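Local coordinates for periplasmic solute binding protein (Candidatus liberibacter, PDB 4CL2), which binds manganese and zinc ions in the periplasm and probably delivers them to an ABC transporter for uptake into the cell, at residues P153-T156 and R157-V161; K146-N149 and S150-L154; L263-S266 and L267-V271. All coordinates share one frame; numbering follows the deposited sequence.

Contact 1 (P153-T156 and R157-V161); sequences PLKT and RIEKV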
ATOM      1  N   PRO A 153      -9.286  12.858 -10.020  1.00 18.20           N
ATOM      2  CA  PRO A 153      -8.736  13.973 -10.745  1.00 18.71           C
ATOM      3  C   PRO A 153      -7.210  13.950 -10.984  1.00 16.31           C
ATOM      4  O   PRO A 153      -6.703  14.469 -11.960  1.00 17.99           O
ATOM      5  CB  PRO A 153      -9.175  15.211  -9.887  1.00 22.91           C
ATOM      6  CG  PRO A 153     -10.291  14.729  -9.047  1.00 25.08           C
ATOM      7  CD  PRO A 153     -10.138  13.249  -8.870  1.00 22.19           C
ATOM      8  N   LEU A 154      -6.509  13.299 -10.080  1.00 16.19           N
ATOM      9  CA  LEU A 154      -5.041  13.110 -10.201  1.00 15.73           C
ATOM     10  C   LEU A 154      -4.735  12.118 -11.359  1.00 15.56           C
ATOM     11  O   LEU A 154      -3.876  12.379 -12.205  1.00 16.25           O
ATOM     12  CB  LEU A 154      -4.496  12.582  -8.927  1.00 17.32           C
ATOM     13  CG  LEU A 154      -4.625  13.607  -7.766  1.00 19.70           C
ATOM     14  CD1 LEU A 154      -4.190  12.962  -6.458  1.00 19.51           C
ATOM     15  CD2 LEU A 154      -3.764  14.805  -8.075  1.00 24.98           C
ATOM     16  N   LYS A 155      -5.510  11.014 -11.404  1.00 18.87           N
ATOM     17  CA  LYS A 155      -5.402  10.089 -12.561  1.00 17.86           C
ATOM     18  C   LYS A 155      -5.652  10.786 -13.875  1.00 16.57           C
ATOM     19  O   LYS A 155      -4.897  10.689 -14.833  1.00 17.05           O
ATOM     20  CB  LYS A 155      -6.308   8.879 -12.395  1.00 16.53           C
ATOM     21  CG  LYS A 155      -6.217   7.897 -13.568  1.00 16.02           C
ATOM     22  CD  LYS A 155      -7.293   6.796 -13.495  1.00 15.90           C
ATOM     23  CE  LYS A 155      -7.071   5.891 -14.701  1.00 16.78           C
ATOM     24  NZ  LYS A 155      -8.064   4.782 -14.703  1.00 15.93           N
ATOM     25  N   THR A 156      -6.740  11.563 -13.938  1.00 19.99           N
ATOM     26  CA  THR A 156      -7.112  12.244 -15.128  1.00 21.05           C
ATOM     27  C   THR A 156      -5.983  13.148 -15.624  1.00 24.05           C
ATOM     28  O   THR A 156      -5.626  13.177 -16.817  1.00 22.58           O
ATOM     29  CB  THR A 156      -8.474  12.993 -14.923  1.00 19.82           C
ATOM     30  OG1 THR A 156      -9.479  12.040 -14.525  1.00 23.47           O
ATOM     31  CG2 THR A 156      -8.820  13.744 -16.068  1.00 26.28           C
ATOM     32  N   ARG A 157      -5.328  13.836 -14.684  1.00 21.99           N
ATOM     33  CA  ARG A 157      -4.217  14.657 -15.047  1.00 24.98           C
ATOM     34  C   ARG A 157      -2.975  13.829 -15.485  1.00 19.74           C
ATOM     35  O   ARG A 157      -2.360  14.168 -16.537  1.00 23.93           O
ATOM     36  CB  ARG A 157      -3.850  15.599 -13.876  1.00 29.02           C
ATOM     37  CG  ARG A 157      -2.837  16.638 -14.263  1.00 42.68           C
ATOM     38  CD  ARG A 157      -2.862  17.872 -13.345  1.00 61.65           C
ATOM     39  NE  ARG A 157      -1.534  18.513 -13.387  1.00 66.71           N
ATOM     40  CZ  ARG A 157      -0.687  18.621 -12.360  1.00 61.09           C
ATOM     41  NH1 ARG A 157      -1.023  18.197 -11.138  1.00 73.44           N
ATOM     42  NH2 ARG A 157       0.511  19.171 -12.553  1.00 58.57           N
ATOM     43  N   ILE A 158      -2.674  12.718 -14.781  1.00 20.70           N
ATOM     44  CA  ILE A 158      -1.530  11.825 -15.056  0.50 19.02           C
ATOM     45  C   ILE A 158      -1.668  11.281 -16.484  1.00 20.65           C
ATOM     46  O   ILE A 158      -0.691  11.126 -17.236  1.00 22.38           O
ATOM     47  CB  ILE A 158      -1.452  10.672 -13.978  0.50 17.66           C
ATOM     48  CG1 ILE A 158      -0.991  11.231 -12.601  0.50 17.85           C
ATOM     49  CG2 ILE A 158      -0.558   9.513 -14.405  0.50 17.58           C
ATOM     50  CD1 ILE A 158      -1.178  10.339 -11.387  0.50 16.62           C
ATOM     51  N   GLU A 159      -2.923  10.976 -16.861  1.00 18.65           N
ATOM     52  CA  GLU A 159      -3.154  10.334 -18.127  1.00 20.36           C
ATOM     53  C   GLU A 159      -2.843  11.234 -19.333  1.00 24.10           C
ATOM     54  O   GLU A 159      -2.764  10.734 -20.439  1.00 24.36           O
ATOM     55  CB  GLU A 159      -4.573   9.798 -18.233  1.00 19.80           C
ATOM     56  CG  GLU A 159      -4.872   8.654 -17.312  1.00 17.32           C
ATOM     57  CD  GLU A 159      -4.044   7.356 -17.540  1.00 17.41           C
ATOM     58  OE1 GLU A 159      -3.462   7.212 -18.623  1.00 19.05           O
ATOM     59  OE2 GLU A 159      -4.046   6.483 -16.649  1.00 18.01           O
ATOM     60  N   LYS A 160      -2.655  12.543 -19.135  1.00 23.23           N
ATOM     61  CA  LYS A 160      -2.239  13.422 -20.203  1.00 28.31           C
ATOM     62  C   LYS A 160      -0.746  13.377 -20.525  1.00 28.72           C
ATOM     63  O   LYS A 160      -0.304  14.027 -21.477  1.00 28.77           O
ATOM     64  CB  LYS A 160      -2.615  14.875 -19.868  1.00 30.75           C
ATOM     65  CG  LYS A 160      -4.084  15.050 -19.640  1.00 32.45           C
ATOM     66  CD  LYS A 160      -4.396  16.510 -19.338  1.00 40.21           C
ATOM     67  CE  LYS A 160      -5.838  16.666 -18.877  1.00 49.97           C
ATOM     68  NZ  LYS A 160      -6.821  16.036 -19.808  1.00 49.96           N
ATOM     69  N   VAL A 161       0.035  12.661 -19.730  1.00 27.70           N
ATOM     70  CA  VAL A 161       1.491  12.583 -19.916  1.00 33.15           C
ATOM     71  C   VAL A 161       1.824  11.890 -21.261  1.00 42.74           C
ATOM     72  O   VAL A 161       1.277  10.807 -21.566  1.00 43.62           O
ATOM     73  CB  VAL A 161       2.187  11.833 -18.755  1.00 34.35           C
ATOM     74  CG1 VAL A 161       3.657  11.559 -19.069  1.00 43.56           C
ATOM     75  CG2 VAL A 161       2.091  12.648 -17.460  1.00 35.69           C
TER
HETATM   76  O   HOH W   1      -6.868  13.076 -19.212  1.00 25.87           O

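Contact 2 (K146-N149 and S150-L154); sequences KIRN and SILPL. With SO4 (sulfate ion), chain E.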
ATOM      1  N   LYS A 146     -15.498   8.845  -1.576  0.50 17.03           N
ATOM      2  CA  LYS A 146     -14.521   9.829  -1.123  0.50 17.47           C
ATOM      3  C   LYS A 146     -13.134   9.616  -1.756  0.50 15.80           C
ATOM      4  O   LYS A 146     -12.496  10.568  -2.167  0.50 17.85           O
ATOM      5  CB  LYS A 146     -14.423   9.753   0.407  0.50 18.22           C
ATOM      6  CG  LYS A 146     -13.687  10.904   1.040  0.50 17.82           C
ATOM      7  CD  LYS A 146     -13.723  10.793   2.572  0.50 20.89           C
ATOM      8  CE  LYS A 146     -13.088  12.016   3.245  0.50 24.74           C
ATOM      9  NZ  LYS A 146     -13.234  11.766   4.713  0.50 29.01           N
ATOM     10  N   ILE A 147     -12.710   8.350  -1.893  1.00 15.77           N
ATOM     11  CA  ILE A 147     -11.447   8.013  -2.483  1.00 15.76           C
ATOM     12  C   ILE A 147     -11.472   8.383  -3.961  1.00 14.06           C
ATOM     13  O   ILE A 147     -10.578   9.013  -4.484  1.00 17.06           O
ATOM     14  CB  ILE A 147     -11.113   6.468  -2.329  1.00 15.08           C
ATOM     15  CG1 ILE A 147     -10.846   6.070  -0.874  1.00 21.57           C
ATOM     16  CG2 ILE A 147      -9.882   6.097  -3.243  1.00 15.23           C
ATOM     17  CD1 ILE A 147      -9.512   6.428  -0.373  1.00 27.12           C
ATOM     18  N   ARG A 148     -12.534   7.972  -4.657  1.00 14.17           N
ATOM     19  CA  ARG A 148     -12.673   8.316  -6.068  1.00 14.66           C
ATOM     20  C   ARG A 148     -12.623   9.818  -6.300  1.00 16.66           C
ATOM     21  O   ARG A 148     -11.920  10.314  -7.201  1.00 17.39           O
ATOM     22  CB  ARG A 148     -13.919   7.687  -6.704  1.00 19.27           C
ATOM     23  CG  ARG A 148     -14.003   7.914  -8.223  1.00 23.06           C
ATOM     24  CD  ARG A 148     -15.279   7.312  -8.801  1.00 34.77           C
ATOM     25  NE  ARG A 148     -15.212   5.889  -8.605  1.00 36.55           N
ATOM     26  CZ  ARG A 148     -16.088   5.167  -7.913  1.00 32.69           C
ATOM     27  NH1 ARG A 148     -17.135   5.722  -7.355  1.00 32.42           N
ATOM     28  NH2 ARG A 148     -15.843   3.866  -7.738  1.00 37.61           N
ATOM     29  N   ASN A 149     -13.342  10.551  -5.493  1.00 17.33           N
ATOM     30  CA  ASN A 149     -13.429  11.992  -5.648  1.00 20.80           C
ATOM     31  C   ASN A 149     -12.103  12.669  -5.468  1.00 22.63           C
ATOM     32  O   ASN A 149     -11.796  13.641  -6.172  1.00 21.85           O
ATOM     33  CB  ASN A 149     -14.476  12.558  -4.703  1.00 21.07           C
ATOM     34  CG  ASN A 149     -15.872  12.236  -5.147  1.00 29.78           C
ATOM     35  OD1 ASN A 149     -16.103  11.977  -6.325  1.00 38.24           O
ATOM     36  ND2 ASN A 149     -16.836  12.287  -4.210  1.00 41.57           N
ATOM     37  N   SER A 150     -11.277  12.180  -4.571  1.00 19.30           N
ATOM     38  CA  SER A 150      -9.942  12.753  -4.380  1.00 17.44           C
ATOM     39  C   SER A 150      -8.903  12.338  -5.371  1.00 19.50           C
ATOM     40  O   SER A 150      -7.997  13.130  -5.682  1.00 22.03           O
ATOM     41  CB  SER A 150      -9.310  12.444  -3.002  1.00 23.62           C
ATOM     42  OG  SER A 150      -9.974  13.181  -1.994  1.00 37.67           O
ATOM     43  N   ILE A 151      -8.974  11.077  -5.783  1.00 16.21           N
ATOM     44  CA  ILE A 151      -7.904  10.453  -6.507  1.00 15.84           C
ATOM     45  C   ILE A 151      -8.154  10.498  -8.009  1.00 18.56           C
ATOM     46  O   ILE A 151      -7.219  10.723  -8.822  1.00 16.75           O
ATOM     47  CB  ILE A 151      -7.645   9.002  -6.010  1.00 17.32           C
ATOM     48  CG1 ILE A 151      -7.298   8.990  -4.537  1.00 19.68           C
ATOM     49  CG2 ILE A 151      -6.580   8.317  -6.853  1.00 19.27           C
ATOM     50  CD1 ILE A 151      -6.207   9.988  -4.147  1.00 17.67           C
ATOM     51  N   LEU A 152      -9.396  10.342  -8.429  1.00 18.19           N
ATOM     52  CA  LEU A 152      -9.622  10.408  -9.869  1.00 18.78           C
ATOM     53  C   LEU A 152      -9.148  11.619 -10.584  1.00 19.04           C
ATOM     54  O   LEU A 152      -8.562  11.520 -11.688  1.00 20.34           O
ATOM     55  CB  LEU A 152     -11.116  10.066 -10.153  1.00 19.72           C
ATOM     56  CG  LEU A 152     -11.418   9.904 -11.605  1.00 20.62           C
ATOM     57  CD1 LEU A 152     -10.613   8.781 -12.308  1.00 22.16           C
ATOM     58  CD2 LEU A 152     -12.902   9.618 -11.740  1.00 21.62           C
ATOM     59  N   PRO A 153      -9.286  12.858 -10.020  1.00 18.20           N
ATOM     60  CA  PRO A 153      -8.736  13.973 -10.745  1.00 18.71           C
ATOM     61  C   PRO A 153      -7.210  13.950 -10.984  1.00 16.31           C
ATOM     62  O   PRO A 153      -6.703  14.469 -11.960  1.00 17.99           O
ATOM     63  CB  PRO A 153      -9.175  15.211  -9.887  1.00 22.91           C
ATOM     64  CG  PRO A 153     -10.291  14.729  -9.047  1.00 25.08           C
ATOM     65  CD  PRO A 153     -10.138  13.249  -8.870  1.00 22.19           C
ATOM     66  N   LEU A 154      -6.509  13.299 -10.080  1.00 16.19           N
ATOM     67  CA  LEU A 154      -5.041  13.110 -10.201  1.00 15.73           C
ATOM     68  C   LEU A 154      -4.735  12.118 -11.359  1.00 15.56           C
ATOM     69  O   LEU A 154      -3.876  12.379 -12.205  1.00 16.25           O
ATOM     70  CB  LEU A 154      -4.496  12.582  -8.927  1.00 17.32           C
ATOM     71  CG  LEU A 154      -4.625  13.607  -7.766  1.00 19.70           C
ATOM     72  CD1 LEU A 154      -4.190  12.962  -6.458  1.00 19.51           C
ATOM     73  CD2 LEU A 154      -3.764  14.805  -8.075  1.00 24.98           C
TER
HETATM   74  S   SO4 E1279      -9.633  16.721  -2.384  0.50 38.90           S
HETATM   75  O1  SO4 E1279      -8.824  17.161  -3.524  0.50 43.93           O
HETATM   76  O2  SO4 E1279      -8.996  15.529  -1.820  0.50 22.56           O
HETATM   77  O3  SO4 E1279     -10.993  16.414  -2.881  0.50 45.55           O
HETATM   78  O4  SO4 E1279      -9.750  17.748  -1.350  0.50 48.36           O
HETATM   79  O   HOH W   2     -12.906  13.047  -1.389  1.00 25.33           O

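Contact 3 (L263-S266 and L267-V271); sequences LRFS and LTKIV. With SO4 (sulfate ion), chain E.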
ATOM      1  N   LEU A 263      -2.552   8.046  -0.562  1.00 12.92           N
ATOM      2  CA  LEU A 263      -2.715   7.994  -2.009  1.00 14.00           C
ATOM      3  C   LEU A 263      -2.663   9.402  -2.591  1.00 13.78           C
ATOM      4  O   LEU A 263      -2.049   9.641  -3.620  1.00 13.12           O
ATOM      5  CB  LEU A 263      -4.077   7.397  -2.381  1.00 14.94           C
ATOM      6  CG  LEU A 263      -4.192   5.903  -2.192  1.00 16.67           C
ATOM      7  CD1 LEU A 263      -5.591   5.475  -2.605  1.00 18.97           C
ATOM      8  CD2 LEU A 263      -3.168   5.111  -2.986  1.00 16.98           C
ATOM      9  N   ARG A 264      -3.402  10.328  -1.984  1.00 14.61           N
ATOM     10  CA  ARG A 264      -3.484  11.679  -2.494  1.00 14.78           C
ATOM     11  C   ARG A 264      -2.090  12.362  -2.502  1.00 14.49           C
ATOM     12  O   ARG A 264      -1.689  12.984  -3.486  1.00 14.00           O
ATOM     13  CB  ARG A 264      -4.470  12.503  -1.698  1.00 15.90           C
ATOM     14  CG  ARG A 264      -4.672  13.891  -2.256  1.00 17.71           C
ATOM     15  CD  ARG A 264      -5.764  14.634  -1.468  1.00 19.31           C
ATOM     16  NE  ARG A 264      -5.349  14.842  -0.115  1.00 22.08           N
ATOM     17  CZ  ARG A 264      -6.074  15.424   0.832  1.00 28.67           C
ATOM     18  NH1 ARG A 264      -7.333  15.795   0.601  1.00 25.19           N
ATOM     19  NH2 ARG A 264      -5.521  15.599   2.037  1.00 24.36           N
ATOM     20  N   PHE A 265      -1.332  12.223  -1.420  1.00 13.86           N
ATOM     21  CA  PHE A 265      -0.007  12.815  -1.385  1.00 13.09           C
ATOM     22  C   PHE A 265       0.919  12.248  -2.427  1.00 13.04           C
ATOM     23  O   PHE A 265       1.528  12.987  -3.180  1.00 13.79           O
ATOM     24  CB  PHE A 265       0.633  12.671   0.007  1.00 13.33           C
ATOM     25  CG  PHE A 265       1.956  13.312   0.114  1.00 13.69           C
ATOM     26  CD1 PHE A 265       2.092  14.622   0.497  1.00 13.83           C
ATOM     27  CD2 PHE A 265       3.100  12.577  -0.190  1.00 14.30           C
ATOM     28  CE1 PHE A 265       3.331  15.216   0.500  1.00 15.45           C
ATOM     29  CE2 PHE A 265       4.344  13.163  -0.183  1.00 14.61           C
ATOM     30  CZ  PHE A 265       4.457  14.479   0.156  1.00 16.01           C
ATOM     31  N   SER A 266       1.033  10.924  -2.466  1.00 11.98           N
ATOM     32  CA  SER A 266       1.978  10.311  -3.388  1.00 13.44           C
ATOM     33  C   SER A 266       1.586  10.523  -4.837  1.00 12.38           C
ATOM     34  O   SER A 266       2.456  10.833  -5.602  1.00 14.99           O
ATOM     35  CB  SER A 266       2.150   8.844  -3.042  1.00 14.33           C
ATOM     36  OG  SER A 266       2.787   8.765  -1.727  1.00 15.53           O
ATOM     37  N   LEU A 267       0.325  10.391  -5.192  1.00 12.73           N
ATOM     38  CA  LEU A 267      -0.062  10.636  -6.553  1.00 13.68           C
ATOM     39  C   LEU A 267       0.083  12.116  -6.937  1.00 14.07           C
ATOM     40  O   LEU A 267       0.442  12.456  -8.059  1.00 15.38           O
ATOM     41  CB  LEU A 267      -1.425  10.103  -6.833  1.00 13.83           C
ATOM     42  CG  LEU A 267      -1.491   8.584  -7.123  1.00 19.40           C
ATOM     43  CD1 LEU A 267      -0.923   7.668  -6.103  1.00 21.22           C
ATOM     44  CD2 LEU A 267      -2.993   8.262  -7.361  1.00 21.05           C
ATOM     45  N   THR A 268      -0.207  13.033  -5.998  1.00 14.76           N
ATOM     46  CA  THR A 268       0.036  14.456  -6.270  1.00 15.79           C
ATOM     47  C   THR A 268       1.471  14.726  -6.574  1.00 16.65           C
ATOM     48  O   THR A 268       1.850  15.434  -7.512  1.00 17.06           O
ATOM     49  CB  THR A 268      -0.526  15.352  -5.088  1.00 15.03           C
ATOM     50  OG1 THR A 268      -1.923  15.212  -4.949  1.00 15.42           O
ATOM     51  CG2 THR A 268      -0.165  16.793  -5.315  1.00 20.84           C
ATOM     52  N   LYS A 269       2.372  14.165  -5.768  1.00 15.96           N
ATOM     53  CA  LYS A 269       3.750  14.379  -5.947  1.00 18.18           C
ATOM     54  C   LYS A 269       4.260  13.807  -7.303  1.00 17.07           C
ATOM     55  O   LYS A 269       5.006  14.401  -8.023  1.00 16.43           O
ATOM     56  CB  LYS A 269       4.531  13.812  -4.753  1.00 18.86           C
ATOM     57  CG  LYS A 269       5.983  14.168  -4.834  1.00 22.67           C
ATOM     58  CD  LYS A 269       6.632  14.103  -3.458  1.00 20.96           C
ATOM     59  CE  LYS A 269       8.065  14.501  -3.583  1.00 20.60           C
ATOM     60  NZ  LYS A 269       8.232  15.991  -3.748  1.00 21.01           N
ATOM     61  N   ILE A 270       3.733  12.622  -7.644  1.00 17.44           N
ATOM     62  CA  ILE A 270       4.079  12.050  -8.948  1.00 16.49           C
ATOM     63  C   ILE A 270       3.625  12.934 -10.114  1.00 14.59           C
ATOM     64  O   ILE A 270       4.421  13.273 -10.967  1.00 18.42           O
ATOM     65  CB  ILE A 270       3.489  10.651  -9.055  1.00 16.23           C
ATOM     66  CG1 ILE A 270       4.174   9.742  -8.039  1.00 17.64           C
ATOM     67  CG2 ILE A 270       3.645  10.158 -10.511  1.00 19.74           C
ATOM     68  CD1 ILE A 270       3.444   8.431  -7.902  1.00 17.72           C
ATOM     69  N   VAL A 271       2.370  13.383 -10.075  1.00 17.11           N
ATOM     70  CA  VAL A 271       1.850  14.145 -11.210  1.00 19.08           C
ATOM     71  C   VAL A 271       2.550  15.488 -11.278  1.00 21.43           C
ATOM     72  O   VAL A 271       2.868  15.995 -12.355  1.00 20.43           O
ATOM     73  CB  VAL A 271       0.301  14.258 -11.203  1.00 23.85           C
ATOM     74  CG1 VAL A 271      -0.237  15.070 -10.098  1.00 30.47           C
ATOM     75  CG2 VAL A 271      -0.207  14.907 -12.466  1.00 25.87           C
TER
HETATM   76  S   SO4 E1279      -9.633  16.721  -2.384  0.50 38.90           S
HETATM   77  O1  SO4 E1279      -8.824  17.161  -3.524  0.50 43.93           O
HETATM   78  O2  SO4 E1279      -8.996  15.529  -1.820  0.50 22.56           O
HETATM   79  O3  SO4 E1279     -10.993  16.414  -2.881  0.50 45.55           O
HETATM   80  O4  SO4 E1279      -9.750  17.748  -1.350  0.50 48.36           O

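Contact 1 (P153-T156 and R157-V161)
The final turns of the long helix 133-158 pass here into a type I beta turn, and the join is made by backbone bonds from Pro153, Leu154 and Lys155 to Arg157, Ile158 and Glu159. The three i to i+4 hydrogen bonds run from Arg157 N to Pro153 O, from Ile158 N to Leu154 O and from Glu159 N to Lys155 O, the last at 2.8 Å. The turn from Ile158 to Val161 follows, closed by Val161 N on Ile158 O at 3.0 Å.

Side chains line this stretch one turn apart. In Glu159, CG stands beside the backbone N (chi1 -68°) and comes within 3.2 Å of Lys155 O; the bend at chi2 (-63°) then brings the carboxylate alongside Lys155. The extended Lys155 chain crosses it obliquely, with CE 3.6 Å from Glu159 OE2. The charged ends stay apart, NZ of Lys155 lying 4.8 Å from OE2 of Glu159, and at most a weak electrostatic attraction is likely between them; OE1 of Glu159 has its salt bridge with Arg166.

In a solute-binding protein of this family, a long helix of this kind spans the two lobes. Its end is held against helix 259-274, where Ile158, which is modelled in two conformers, packs on Val271 and Arg157 forms a salt bridge with Asp272. Thr156 OG1 bonds back to Leu152 O, while a water donates to Thr156 O at 2.7 Å and accepts from Lys160 NZ at 3.0 Å, linking the end of this stretch to the amine of Lys160.

Contact 2 (K146-N149 and S150-L154)
The pyrrolidine ring of Pro153 turns its CD and CG toward Asn149 O, with CD 3.2 Å away; having no N-H, the ring puts carbon where a regular helix would place a donor. The flat guanidinium of Arg148 is carried away from the following turn by a bend at chi3 (-64°), and its NH1 forms a salt bridge with Glu145. Leu154 N also lacks its bond to the turn before, making instead a weak bond to Ile151 O. The result is a proline kink in helix 133-158.

Ahead of the kink the helical bonds are intact. Ser150 N binds Lys146 O, Ile151 N binds Ile147 O, and Leu152 N reaches Arg148 O at 2.8 Å. Arg148 O also accepts a weak bond from Ile151 N.

Ser150 links the backbone to a bound anion. Its OG stands beside its own N (chi1 -72°) and donates to sulfate O2 (2.5 Å, short enough to be treated with caution). A water donates to Lys146 O at 2.6 Å and to Ser150 OG at 3.0 Å, so the hydroxyl accepts from the water while donating to the sulfate. The ion probably comes from the crystallisation liquor.

Two aliphatic pairs lie side by side and point the same way. Ile147 CG2 meets Ile151 CG1 at 4.1 Å. The stem of Arg148 runs along the next side chain on its face, Arg148 CG lying 4.1 Å from Leu152 CD2. The isoleucines are the buried pair. Ile147 touches Leu260 of helix 259-274 and Leu111 and Met115 of helix 111-128; Ile151 touches Leu267 and Leu111, seating this C-terminal half of the long helix against both neighbouring helices.

Contact 3 (L263-S266 and L267-V271)
Arg264 O is gripped twice by Thr268: the hydroxyl OG1 donates at 2.7 Å and the backbone N at 2.9 Å, from opposite faces of the carbonyl plane. With OG1 beside its own N (chi1 -62°), Thr268 turns the hydroxyl back on the preceding turn. At the tip of Arg264, NH1 meets sulfate O2 at the edge of the guanidinium and in its plane, at 2.9 Å and nearly straight (164°). NH2 is paired with Asp261, so in the crystal two anionic partners hold the group.

Regular i to i+4 bonds tie Leu267 N, Lys269 N and Ile270 N to Leu263, Phe265 and Ser266. This is helix 259-274, close to the C-terminus, with its inner side turned toward the metal-bearing part of the fold: the side chain of Ser266 lies about 12 Å from the bound manganese ion. The buried Ser266 OG is hydrogen-bonded to Tyr245 O, and the Tyr245 ring packs edge-to-face with Phe265. Beside Phe265, Lys269 runs in the same direction, with Lys269 CD 4.1 Å from Phe265 CE2, oblique to the ring. Ile270 sets CG1 3.2 Å from Ser266 O and packs on Leu244 and Leu178. Leu267 leans its CD1 to 3.4 Å from Leu263 O and touches Ile151, Leu178 and Phe182.

How the contacts relate
Contacts 2 and 1 follow one another along helix 133-158 and share Pro153 and Leu154; contact 3 comes later in the chain, on helix 259-274. The three centres are each about 11 Å from the other two, on the same side of the chain's centre. The two helices pack together: Ile151 of contact 2 also lies against Leu263 and Arg264, Leu154 touches Thr268, and Arg157 of contact 1 reaches Val271. In the crystal the sulfate bridges the two helices, joining contacts 2 and 3. Helix 259-274 packs on the long helix on one side and, at Ser266, comes about 12 Å from the manganese ion.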